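Local structure of putative xanthine dehydrogenase YAGS fad-binding subunit (Escherichia coli, 5G5G) at residues Gly51-Ser56 and Val266-Pro271; His193-Val198 and Ser250-Ala255; Gly434-Phe439 and Val698-Ala703; Ala587-Glu592 and Met607-Ala612. The protein probably serves as the molybdenum-cofactor subunit of a periplasmic aldehyde oxidase in the xanthine dehydrogenase family, carrying the site where aldehydes are oxidised. One frame throughout, in Å; residues are numbered along the deposited sequence.

Interaction 1 (Gly51-Ser56 and Val266-Pro271)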
loop_
_atom_site.group_PDB
_atom_site.type_symbol
_atom_site.label_atom_id
_atom_site.label_comp_id
_atom_site.label_asym_id
_atom_site.label_seq_id
_atom_site.Cartn_x
_atom_site.Cartn_y
_atom_site.Cartn_z
ATOM N N GLY C 51 -21.905 -9.945 4.616
ATOM C CA GLY C 51 -21.771 -10.652 3.354
ATOM C C GLY C 51 -20.334 -10.950 3.006
ATOM O O GLY C 51 -19.501 -10.063 3.090
ATOM N N TYR C 52 -20.050 -12.162 2.542
ATOM C CA TYR C 52 -18.723 -12.561 2.225
ATOM C C TYR C 52 -18.690 -12.981 0.752
ATOM O O TYR C 52 -19.437 -13.878 0.323
ATOM C CB TYR C 52 -18.214 -13.635 3.175
ATOM C CG TYR C 52 -16.712 -13.759 3.196
ATOM C CD1 TYR C 52 -16.034 -14.498 2.215
ATOM C CD2 TYR C 52 -15.969 -13.163 4.194
ATOM C CE1 TYR C 52 -14.650 -14.620 2.241
ATOM C CE2 TYR C 52 -14.597 -13.261 4.241
ATOM C CZ TYR C 52 -13.940 -13.996 3.267
ATOM O OH TYR C 52 -12.577 -14.087 3.299
ATOM N N ILE C 53 -17.819 -12.320 -0.000
ATOM C CA ILE C 53 -17.680 -12.518 -1.435
ATOM C C ILE C 53 -17.041 -13.849 -1.842
ATOM O O ILE C 53 -16.084 -14.279 -1.224
ATOM C CB ILE C 53 -16.879 -11.314 -1.976
ATOM C CG1 ILE C 53 -17.628 -10.703 -3.113
ATOM C CG2 ILE C 53 -15.385 -11.564 -2.103
ATOM C CD1 ILE C 53 -18.411 -9.573 -2.510
ATOM N N VAL C 54 -17.574 -14.474 -2.901
ATOM C CA VAL C 54 -16.926 -15.607 -3.571
ATOM C C VAL C 54 -16.479 -15.125 -4.944
ATOM O O VAL C 54 -17.291 -14.645 -5.749
ATOM C CB VAL C 54 -17.865 -16.799 -3.725
ATOM C CG1 VAL C 54 -17.188 -17.978 -4.414
ATOM C CG2 VAL C 54 -18.409 -17.197 -2.348
ATOM N N GLY C 55 -15.194 -15.279 -5.212
ATOM C CA GLY C 55 -14.597 -14.835 -6.484
ATOM C C GLY C 55 -14.247 -15.986 -7.401
ATOM O O GLY C 55 -14.085 -17.123 -6.949
ATOM N N SER C 56 -14.224 -15.712 -8.702
ATOM C CA SER C 56 -13.918 -16.741 -9.684
ATOM C C SER C 56 -12.565 -17.394 -9.419
ATOM O O SER C 56 -11.534 -16.715 -9.205
ATOM C CB SER C 56 -13.866 -16.158 -11.087
ATOM O OG SER C 56 -13.530 -17.214 -11.988
ATOM N N VAL C 266 -26.985 -5.138 5.316
ATOM C CA VAL C 266 -25.872 -6.037 5.064
ATOM C C VAL C 266 -24.649 -5.189 4.796
ATOM O O VAL C 266 -24.724 -4.210 4.063
ATOM C CB VAL C 266 -26.133 -6.964 3.855
ATOM C CG1 VAL C 266 -24.895 -7.823 3.543
ATOM C CG2 VAL C 266 -27.377 -7.821 4.090
ATOM N N LYS C 267 -23.529 -5.572 5.390
ATOM C CA LYS C 267 -22.241 -4.944 5.071
ATOM C C LYS C 267 -21.273 -5.933 4.489
ATOM O O LYS C 267 -21.292 -7.123 4.835
ATOM C CB LYS C 267 -21.653 -4.214 6.262
ATOM C CG LYS C 267 -21.419 -5.010 7.478
ATOM C CD LYS C 267 -20.905 -4.066 8.556
ATOM C CE LYS C 267 -20.269 -4.752 9.708
ATOM N NZ LYS C 267 -19.607 -3.854 10.694
ATOM N N VAL C 268 -20.508 -5.462 3.539
ATOM C CA VAL C 268 -19.605 -6.278 2.721
ATOM C C VAL C 268 -18.264 -5.554 2.582
ATOM O O VAL C 268 -18.239 -4.380 2.200
ATOM C CB VAL C 268 -20.168 -6.464 1.295
ATOM C CG1 VAL C 268 -19.192 -7.261 0.424
ATOM C CG2 VAL C 268 -21.523 -7.175 1.348
ATOM N N MET C 269 -17.177 -6.231 2.923
ATOM C CA MET C 269 -15.831 -5.732 2.664
ATOM C C MET C 269 -15.147 -6.706 1.698
ATOM O O MET C 269 -15.303 -7.937 1.836
ATOM C CB MET C 269 -15.035 -5.699 3.958
ATOM C CG MET C 269 -13.639 -5.125 3.804
ATOM S SD MET C 269 -12.722 -5.021 5.396
ATOM C CE MET C 269 -13.953 -4.140 6.309
ATOM N N LEU C 270 -14.416 -6.192 0.741
ATOM C CA LEU C 270 -13.607 -7.062 -0.139
ATOM C C LEU C 270 -12.349 -7.468 0.647
ATOM O O LEU C 270 -11.552 -6.609 1.043
ATOM C CB LEU C 270 -13.220 -6.346 -1.416
ATOM C CG LEU C 270 -14.368 -5.733 -2.227
ATOM C CD1 LEU C 270 -13.838 -5.224 -3.561
ATOM C CD2 LEU C 270 -15.390 -6.775 -2.471
ATOM N N PRO C 271 -12.151 -8.758 0.872
ATOM C CA PRO C 271 -10.937 -9.157 1.619
ATOM C C PRO C 271 -9.673 -8.748 0.855
ATOM O O PRO C 271 -9.668 -8.822 -0.384
ATOM C CB PRO C 271 -11.066 -10.676 1.671
ATOM C CG PRO C 271 -12.524 -10.976 1.402
ATOM C CD PRO C 271 -13.022 -9.885 0.536
HETATM O O HOH W 1 -17.468 -8.802 4.571
HETATM O O HOH W 2 -16.266 -10.464 1.471
#

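Interaction 2 (His193-Val198 and Ser250-Ala255)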
loop_
_atom_site.group_PDB
_atom_site.type_symbol
_atom_site.label_atom_id
_atom_site.label_comp_id
_atom_site.label_asym_id
_atom_site.label_seq_id
_atom_site.Cartn_x
_atom_site.Cartn_y
_atom_site.Cartn_z
ATOM N N HIS C 193 -12.006 -1.983 0.088
ATOM C CA HIS C 193 -13.295 -1.547 -0.401
ATOM C C HIS C 193 -14.383 -2.164 0.497
ATOM O O HIS C 193 -14.350 -3.346 0.817
ATOM C CB HIS C 193 -13.539 -2.022 -1.828
ATOM C CG HIS C 193 -12.660 -1.391 -2.849
ATOM N ND1 HIS C 193 -11.307 -1.613 -2.922
ATOM C CD2 HIS C 193 -12.948 -0.523 -3.844
ATOM C CE1 HIS C 193 -10.805 -0.920 -3.924
ATOM N NE2 HIS C 193 -11.780 -0.259 -4.508
ATOM N N ALA C 194 -15.339 -1.334 0.907
ATOM C CA ALA C 194 -16.456 -1.789 1.720
ATOM C C ALA C 194 -17.693 -0.933 1.603
ATOM O O ALA C 194 -17.588 0.273 1.370
ATOM C CB ALA C 194 -16.034 -1.865 3.189
ATOM N N SER C 195 -18.854 -1.554 1.841
ATOM C CA SER C 195 -20.138 -0.858 1.770
ATOM C C SER C 195 -21.123 -1.490 2.734
ATOM O O SER C 195 -21.054 -2.708 3.026
ATOM C CB SER C 195 -20.742 -0.913 0.350
ATOM O OG SER C 195 -19.915 -0.316 -0.643
ATOM N N MET C 196 -22.053 -0.696 3.206
ATOM C CA MET C 196 -23.214 -1.174 3.967
ATOM C C MET C 196 -24.465 -0.634 3.324
ATOM O O MET C 196 -24.543 0.576 3.017
ATOM C CB MET C 196 -23.148 -0.739 5.432
ATOM C CG MET C 196 -24.315 -1.248 6.233
ATOM S SD MET C 196 -24.184 -0.973 7.999
ATOM C CE MET C 196 -24.659 0.746 8.064
ATOM N N ALA C 197 -25.446 -1.516 3.105
ATOM C CA ALA C 197 -26.734 -1.119 2.506
ATOM C C ALA C 197 -27.867 -1.302 3.464
ATOM O O ALA C 197 -27.922 -2.313 4.155
ATOM C CB ALA C 197 -26.998 -1.898 1.255
ATOM N N VAL C 198 -28.804 -0.366 3.463
ATOM C CA VAL C 198 -30.100 -0.461 4.162
ATOM C C VAL C 198 -31.158 -0.028 3.156
ATOM O O VAL C 198 -31.063 1.085 2.543
ATOM C CB VAL C 198 -30.205 0.512 5.381
ATOM C CG1 VAL C 198 -31.578 0.535 6.043
ATOM C CG2 VAL C 198 -29.162 0.216 6.416
ATOM N N SER C 250 -17.631 -4.215 -6.635
ATOM C CA SER C 250 -18.479 -5.353 -6.307
ATOM C C SER C 250 -19.063 -5.248 -4.881
ATOM O O SER C 250 -20.156 -5.760 -4.619
ATOM C CB SER C 250 -17.698 -6.646 -6.479
ATOM O OG SER C 250 -16.544 -6.684 -5.643
ATOM N N ASP C 251 -18.310 -4.629 -3.961
ATOM C CA ASP C 251 -18.818 -4.485 -2.563
ATOM C C ASP C 251 -20.178 -3.738 -2.478
ATOM O O ASP C 251 -21.068 -4.100 -1.701
ATOM C CB ASP C 251 -17.806 -3.770 -1.668
ATOM C CG ASP C 251 -17.461 -2.359 -2.176
ATOM O OD1 ASP C 251 -17.082 -2.244 -3.367
ATOM O OD2 ASP C 251 -17.602 -1.377 -1.386
ATOM N N ALA C 252 -20.266 -2.635 -3.201
ATOM C CA ALA C 252 -21.436 -1.773 -3.221
ATOM C C ALA C 252 -22.641 -2.486 -3.853
ATOM O O ALA C 252 -23.754 -2.478 -3.311
ATOM C CB ALA C 252 -21.083 -0.511 -3.983
ATOM N N LEU C 253 -22.440 -3.034 -5.041
ATOM C CA LEU C 253 -23.478 -3.774 -5.695
ATOM C C LEU C 253 -23.969 -4.918 -4.822
ATOM O O LEU C 253 -25.183 -5.068 -4.598
ATOM C CB LEU C 253 -23.032 -4.317 -7.043
ATOM C CG LEU C 253 -24.117 -5.144 -7.737
ATOM C CD1 LEU C 253 -25.381 -4.353 -7.979
ATOM C CD2 LEU C 253 -23.621 -5.707 -9.046
ATOM N N LEU C 254 -23.031 -5.707 -4.301
ATOM C CA LEU C 254 -23.452 -6.932 -3.585
ATOM C C LEU C 254 -24.112 -6.569 -2.266
ATOM O O LEU C 254 -25.115 -7.220 -1.864
ATOM C CB LEU C 254 -22.293 -7.900 -3.422
ATOM C CG LEU C 254 -21.986 -8.592 -4.773
ATOM C CD1 LEU C 254 -20.665 -9.271 -4.678
ATOM C CD2 LEU C 254 -22.990 -9.648 -5.126
ATOM N N ALA C 255 -23.618 -5.543 -1.571
ATOM C CA ALA C 255 -24.285 -5.101 -0.342
ATOM C C ALA C 255 -25.732 -4.756 -0.609
ATOM O O ALA C 255 -26.653 -5.173 0.124
ATOM C CB ALA C 255 -23.559 -3.910 0.289
HETATM O O HOH W 3 -15.791 0.632 -1.469
#

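Interaction 3 (Gly434-Phe439 and Val698-Ala703)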
loop_
_atom_site.group_PDB
_atom_site.type_symbol
_atom_site.label_atom_id
_atom_site.label_comp_id
_atom_site.label_asym_id
_atom_site.label_seq_id
_atom_site.Cartn_x
_atom_site.Cartn_y
_atom_site.Cartn_z
ATOM N N GLY C 434 19.980 12.004 -9.822
ATOM C CA GLY C 434 19.123 12.003 -11.014
ATOM C C GLY C 434 18.078 13.086 -10.974
ATOM O O GLY C 434 17.672 13.550 -9.898
ATOM N N VAL C 435 17.626 13.482 -12.173
ATOM C CA VAL C 435 16.568 14.431 -12.305
ATOM C C VAL C 435 15.561 13.978 -13.324
ATOM O O VAL C 435 15.912 13.261 -14.279
ATOM C CB VAL C 435 17.127 15.826 -12.711
ATOM C CG1 VAL C 435 17.839 15.760 -14.072
ATOM C CG2 VAL C 435 16.068 16.910 -12.696
ATOM N N ALA C 436 14.327 14.439 -13.133
ATOM C CA ALA C 436 13.273 14.292 -14.156
ATOM C C ALA C 436 12.254 15.416 -14.017
ATOM O O ALA C 436 12.084 15.997 -12.917
ATOM C CB ALA C 436 12.566 12.943 -14.051
ATOM N N ALA C 437 11.528 15.674 -15.109
ATOM C CA ALA C 437 10.403 16.581 -15.124
ATOM C C ALA C 437 9.107 15.830 -14.825
ATOM O O ALA C 437 8.956 14.660 -15.180
ATOM C CB ALA C 437 10.278 17.234 -16.475
ATOM N N GLY C 438 8.189 16.548 -14.184
ATOM C CA GLY C 438 6.814 16.176 -14.063
ATOM C C GLY C 438 5.890 17.133 -14.805
ATOM O O GLY C 438 6.189 18.299 -14.984
ATOM N N PHE C 439 4.755 16.608 -15.220
ATOM C CA PHE C 439 3.786 17.282 -16.053
ATOM C C PHE C 439 2.453 16.621 -15.818
ATOM O O PHE C 439 2.364 15.386 -15.853
ATOM C CB PHE C 439 4.172 17.120 -17.519
ATOM C CG PHE C 439 3.151 17.685 -18.486
ATOM C CD1 PHE C 439 3.164 19.036 -18.761
ATOM C CD2 PHE C 439 2.100 16.887 -18.985
ATOM C CE1 PHE C 439 2.205 19.596 -19.611
ATOM C CE2 PHE C 439 1.099 17.435 -19.798
ATOM C CZ PHE C 439 1.182 18.796 -20.108
ATOM N N VAL C 698 8.635 11.122 -10.843
ATOM C CA VAL C 698 9.402 10.680 -9.689
ATOM C C VAL C 698 10.208 9.412 -10.000
ATOM O O VAL C 698 11.406 9.325 -9.696
ATOM C CB VAL C 698 8.491 10.401 -8.449
ATOM C CG1 VAL C 698 9.263 9.707 -7.336
ATOM C CG2 VAL C 698 7.882 11.728 -7.927
ATOM N N SER C 699 9.540 8.428 -10.570
ATOM C CA SER C 699 10.177 7.133 -10.769
ATOM C C SER C 699 11.358 7.257 -11.739
ATOM O O SER C 699 12.384 6.603 -11.566
ATOM C CB SER C 699 9.161 6.109 -11.303
ATOM O OG SER C 699 8.142 5.948 -10.338
ATOM N N ALA C 700 11.193 8.074 -12.775
ATOM C CA ALA C 700 12.318 8.228 -13.697
ATOM C C ALA C 700 13.473 8.981 -13.054
ATOM O O ALA C 700 14.635 8.723 -13.369
ATOM C CB ALA C 700 11.921 8.953 -14.952
ATOM N N ALA C 701 13.189 9.966 -12.204
ATOM C CA ALA C 701 14.297 10.618 -11.485
ATOM C C ALA C 701 15.081 9.593 -10.667
ATOM O O ALA C 701 16.288 9.605 -10.709
ATOM C CB ALA C 701 13.819 11.733 -10.602
ATOM N N ILE C 702 14.393 8.630 -10.026
ATOM C CA ILE C 702 15.094 7.548 -9.343
ATOM C C ILE C 702 15.902 6.646 -10.312
ATOM O O ILE C 702 17.058 6.302 -10.052
ATOM C CB ILE C 702 14.084 6.737 -8.514
ATOM C CG1 ILE C 702 13.479 7.669 -7.445
ATOM C CG2 ILE C 702 14.726 5.476 -7.897
ATOM C CD1 ILE C 702 12.261 7.039 -6.785
ATOM N N ALA C 703 15.281 6.218 -11.394
ATOM C CA ALA C 703 15.988 5.441 -12.416
ATOM C C ALA C 703 17.248 6.146 -12.939
ATOM O O ALA C 703 18.308 5.516 -13.027
ATOM C CB ALA C 703 15.066 5.121 -13.592
#

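Interaction 4 (Ala587-Glu592 and Met607-Ala612)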
loop_
_atom_site.group_PDB
_atom_site.type_symbol
_atom_site.label_atom_id
_atom_site.label_comp_id
_atom_site.label_asym_id
_atom_site.label_seq_id
_atom_site.Cartn_x
_atom_site.Cartn_y
_atom_site.Cartn_z
ATOM N N ALA C 587 6.593 20.046 -12.577
ATOM C CA ALA C 587 7.502 19.774 -11.467
ATOM C C ALA C 587 8.899 19.457 -11.930
ATOM O O ALA C 587 9.114 19.025 -13.063
ATOM C CB ALA C 587 6.992 18.595 -10.616
ATOM N N GLY C 588 9.837 19.608 -11.010
ATOM C CA GLY C 588 11.186 19.124 -11.175
ATOM C C GLY C 588 11.507 18.245 -9.972
ATOM O O GLY C 588 11.348 18.667 -8.820
ATOM N N HIS C 589 11.874 17.001 -10.250
ATOM C CA HIS C 589 12.200 16.003 -9.256
ATOM C C HIS C 589 13.661 15.677 -9.261
ATOM O O HIS C 589 14.209 15.344 -10.334
ATOM C CB HIS C 589 11.444 14.718 -9.548
ATOM C CG HIS C 589 9.980 14.822 -9.311
ATOM N ND1 HIS C 589 9.441 14.957 -8.049
ATOM C CD2 HIS C 589 8.946 14.884 -10.172
ATOM C CE1 HIS C 589 8.132 15.045 -8.145
ATOM N NE2 HIS C 589 7.805 15.015 -9.421
ATOM N N PHE C 590 14.286 15.764 -8.079
ATOM C CA PHE C 590 15.742 15.574 -7.909
ATOM C C PHE C 590 15.952 14.521 -6.830
ATOM O O PHE C 590 15.343 14.631 -5.761
ATOM C CB PHE C 590 16.451 16.883 -7.493
ATOM C CG PHE C 590 16.482 17.916 -8.553
ATOM C CD1 PHE C 590 15.373 18.737 -8.757
ATOM C CD2 PHE C 590 17.603 18.062 -9.394
ATOM C CE1 PHE C 590 15.386 19.686 -9.764
ATOM C CE2 PHE C 590 17.638 19.050 -10.357
ATOM C CZ PHE C 590 16.497 19.848 -10.580
ATOM N N VAL C 591 16.700 13.459 -7.134
ATOM C CA VAL C 591 16.873 12.328 -6.233
ATOM C C VAL C 591 18.324 11.930 -6.091
ATOM O O VAL C 591 19.083 11.938 -7.079
ATOM C CB VAL C 591 16.112 11.078 -6.774
ATOM C CG1 VAL C 591 16.408 9.870 -5.918
ATOM C CG2 VAL C 591 14.629 11.373 -6.873
ATOM N N GLU C 592 18.706 11.583 -4.868
ATOM C CA GLU C 592 19.981 10.949 -4.606
ATOM C C GLU C 592 19.706 9.530 -4.141
ATOM O O GLU C 592 18.846 9.328 -3.228
ATOM C CB GLU C 592 20.788 11.761 -3.568
ATOM C CG GLU C 592 22.127 11.138 -3.174
ATOM C CD GLU C 592 22.824 11.916 -2.066
ATOM O OE1 GLU C 592 23.129 13.091 -2.236
ATOM O OE2 GLU C 592 23.113 11.326 -1.021
ATOM N N MET C 607 15.225 13.149 -1.505
ATOM C CA MET C 607 14.336 13.552 -2.603
ATOM C C MET C 607 13.885 14.985 -2.444
ATOM O O MET C 607 13.565 15.401 -1.334
ATOM C CB MET C 607 13.110 12.630 -2.664
ATOM C CG MET C 607 13.443 11.164 -2.748
ATOM S SD MET C 607 11.916 10.178 -2.715
ATOM C CE MET C 607 11.270 10.505 -4.328
ATOM N N LEU C 608 13.879 15.710 -3.571
ATOM C CA LEU C 608 13.349 17.063 -3.651
ATOM C C LEU C 608 12.343 17.118 -4.792
ATOM O O LEU C 608 12.624 16.641 -5.884
ATOM C CB LEU C 608 14.433 18.104 -3.873
ATOM C CG LEU C 608 13.968 19.540 -4.157
ATOM C CD1 LEU C 608 13.250 20.142 -2.963
ATOM C CD2 LEU C 608 15.149 20.412 -4.566
ATOM N N ALA C 609 11.175 17.677 -4.545
ATOM C CA ALA C 609 10.216 18.034 -5.608
ATOM C C ALA C 609 9.984 19.554 -5.589
ATOM O O ALA C 609 9.638 20.117 -4.545
ATOM C CB ALA C 609 8.900 17.334 -5.404
ATOM N N VAL C 610 10.129 20.189 -6.742
ATOM C CA VAL C 610 9.737 21.556 -6.897
ATOM C C VAL C 610 8.534 21.606 -7.861
ATOM O O VAL C 610 8.635 21.196 -9.021
ATOM C CB VAL C 610 10.898 22.448 -7.393
ATOM C CG1 VAL C 610 10.457 23.901 -7.462
ATOM C CG2 VAL C 610 12.164 22.317 -6.502
ATOM N N CYS C 611 7.387 22.102 -7.362
ATOM C CA CYS C 611 6.119 22.063 -8.076
ATOM C C CYS C 611 5.551 23.437 -8.375
ATOM O O CYS C 611 5.629 24.374 -7.522
ATOM C CB CYS C 611 5.118 21.316 -7.200
ATOM S SG CYS C 611 5.601 19.641 -6.892
ATOM N N ALA C 612 4.927 23.531 -9.552
ATOM C CA ALA C 612 4.144 24.688 -9.981
ATOM C C ALA C 612 2.728 24.204 -10.305
ATOM O O ALA C 612 2.487 23.556 -11.342
ATOM C CB ALA C 612 4.789 25.328 -11.187
HETATM O O HOH W 4 11.197 14.020 -5.923
#

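Interaction 1 (Gly51-Ser56 and Val266-Pro271)
Two parallel neighbours of a mixed seven-stranded sheet, strands 49-55 and 266-269, meet at G51 and K267 and then splay apart. The join links the a/b hammerhead domain to the first molybdopterin cofactor-binding domain. The strand segments point 43° apart. One direct backbone bond holds them: G51 N donates to K267 O at 2.9 Å, almost straight at 175°. Further along, water takes over. One molecule donates to G51 O and accepts from M269 N. A second accepts from I53 N at 2.8 Å and donates to M269 O at 2.7 Å. The waters satisfy backbone groups that the diverging strands no longer pair directly. The second water also sits over one face of the Y52 ring, offset toward its rim. Y52 has CG anti to the backbone N (chi1 -160°), which carries the ring back across to P271. The approach is oblique, with OH 3.6 Å and CZ 3.8 Å from P271 CG. An alanine in place of Y52 would remove the ring, and P271 CG would probably lose its cover while the second water lost the surface beneath it. I53 CG2 lies 3.9 Å from P271 CD, but I53 has two conformers, so its side-chain contacts are tentative. V268 packs CG2 against G51 CA at 4.0 Å. Helix 250-262 packs against V266 and L270, through A258, S250 and D251. Strand 111-117 flanks strand 49-55 on its other edge, and helix 120-127 packs on Y52 through A123, R124 and A127.

Interaction 2 (His193-Val198 and Ser250-Ala255)
S195 and D251 tie strand 194-200 to the first turn of helix 250-262 by a short hydrogen bond. S195 OG donates to D251 OD2 at 2.7 Å. The hydroxyl does not lie in the carboxylate plane; it comes from above, 52° out of it. S195 OG stands beside its own backbone N, anti to the carbonyl carbon (chi1 -60°), and this brings it down to the helix. It also rests 3.3 Å from A252 CA. D251 CG sits between its backbone N and carbonyl carbon (chi1 59°), which lifts the carboxylate toward the strand. A water lies 2.7 Å from D251 OD2 and may donate to it, though it has other acceptors to choose from; it has a weak bond to A194 N. The other oxygen, OD1, touches H193 CB at 3.9 Å. H193 NE2 is hydrogen-bonded to G244 O, outside the two segments. An alanine at D251 removes the carboxylate, and S195 OG would probably be left with T208 to hold it and the strand less firmly tied to the helix. Further on, alanine methyls meet: A197 CB lies 3.5 Å from A255 O and 4.1 Å from A255 CB. Such small residues let helix and strand run close and nearly parallel, 6.8 Å between the axes of the segments. T208 on strand 203-208 gives S195 OG a second hydrogen-bond partner. Strand 266-269 flanks the other edge of strand 194-200, and A255 packs on its V268.

Interaction 3 (Gly434-Phe439 and Val698-Ala703)
A436 CB points toward helix 698-710 and lands on its backbone. It lies 3.6 Å from A701 N and 3.9 Å from A701 CB, with A700 CB a little further at 4.1 Å. The two helix methyls leave the helix to the flank, not head-on, so A436 meets the backbone between them. A701 CB in turn drops onto the strand: it is 3.7 Å from A436 N and 3.9 Å from V435 C. V435 turns its own side chain to the other side of the sheet, against F590 and W414. G434 has no side chain, and its CA comes to 3.7 Å from A701 O. Any CB there would collide with that oxygen. This is helix-on-sheet packing: the helix runs along strand 429-441 on one face of the five-stranded sheet that also holds strand 584-596. The segments run nearly antiparallel, at 157°, and their axes close to 6.0 Å. No hydrogen bond joins the two segments. V435 O is instead taken by N704 ND2, further along the same helix. Helix 354-372 shares this side: its E362 touches both A436 and A700, and E362 OE1 accepts from A437 N.

Interaction 4 (Ala587-Glu592 and Met607-Ala612)
G588 and V610 form one of two doubly bonded pairs in the tight backbone part of this contact. G588 N donates to V610 O, and V610 N returns the bond to G588 O, both at 2.8 Å. A587 CA also presses to 3.0 Å from V610 O in a CA-H...O contact. F590 and L608 repeat the reciprocal pattern, with F590 N to L608 O at 2.9 Å. L608 O lies at the edge of the F590 ring, near its plane. These are the hydrogen-bonded pairs of an antiparallel beta hairpin, strands 584-596 and 602-612, in the second molybdopterin cofactor-binding domain. A587, H589 and V591 share one face with M607, A609 and C611, and this face packs against helices 619-638 and 698-710. H589 CG stands beside its backbone N (chi1 -70°), which lays the ring obliquely on A609, ND1 to CB 3.6 Å. A water is hydrogen-bonded to H589 ND1 at 2.9 Å and reaches L608 O by a weak bond. The side-chain packing is looser than the backbone ladder: V591 CG2 to M607 CG is 4.3 Å, and A587 CB to C611 SG is 4.1 Å. F590 and L608 lie on the opposite face, where L608 meets K411 and F412 of helix 401-412. The more open end is at E592, which is partly exposed. Its carboxylate leads away to salt bridges with R605 and R606 and a hydrogen bond with H433.

The four contacts form two pairs. Interactions 1 and 2 have centres about 8 Å apart and share the seven-stranded sheet, where strand 266-269 lies between strands 49-55 and 194-200. L270 N and V268 N probably bond to H193 O and S195 O. Interactions 3 and 4 are also about 8 Å apart, joined in the five-stranded sheet by probable bonds such as A436 O to H589 N. Interaction 2 is nested within interaction 1, and interaction 4 within interaction 3; the first pair closes before the second opens. Between pairs, centres lie about 39 to 41 Å apart, on opposite sides of the chain's centre. The first pair belongs to one sheet with helix 250-262, the second to another with helix 698-710.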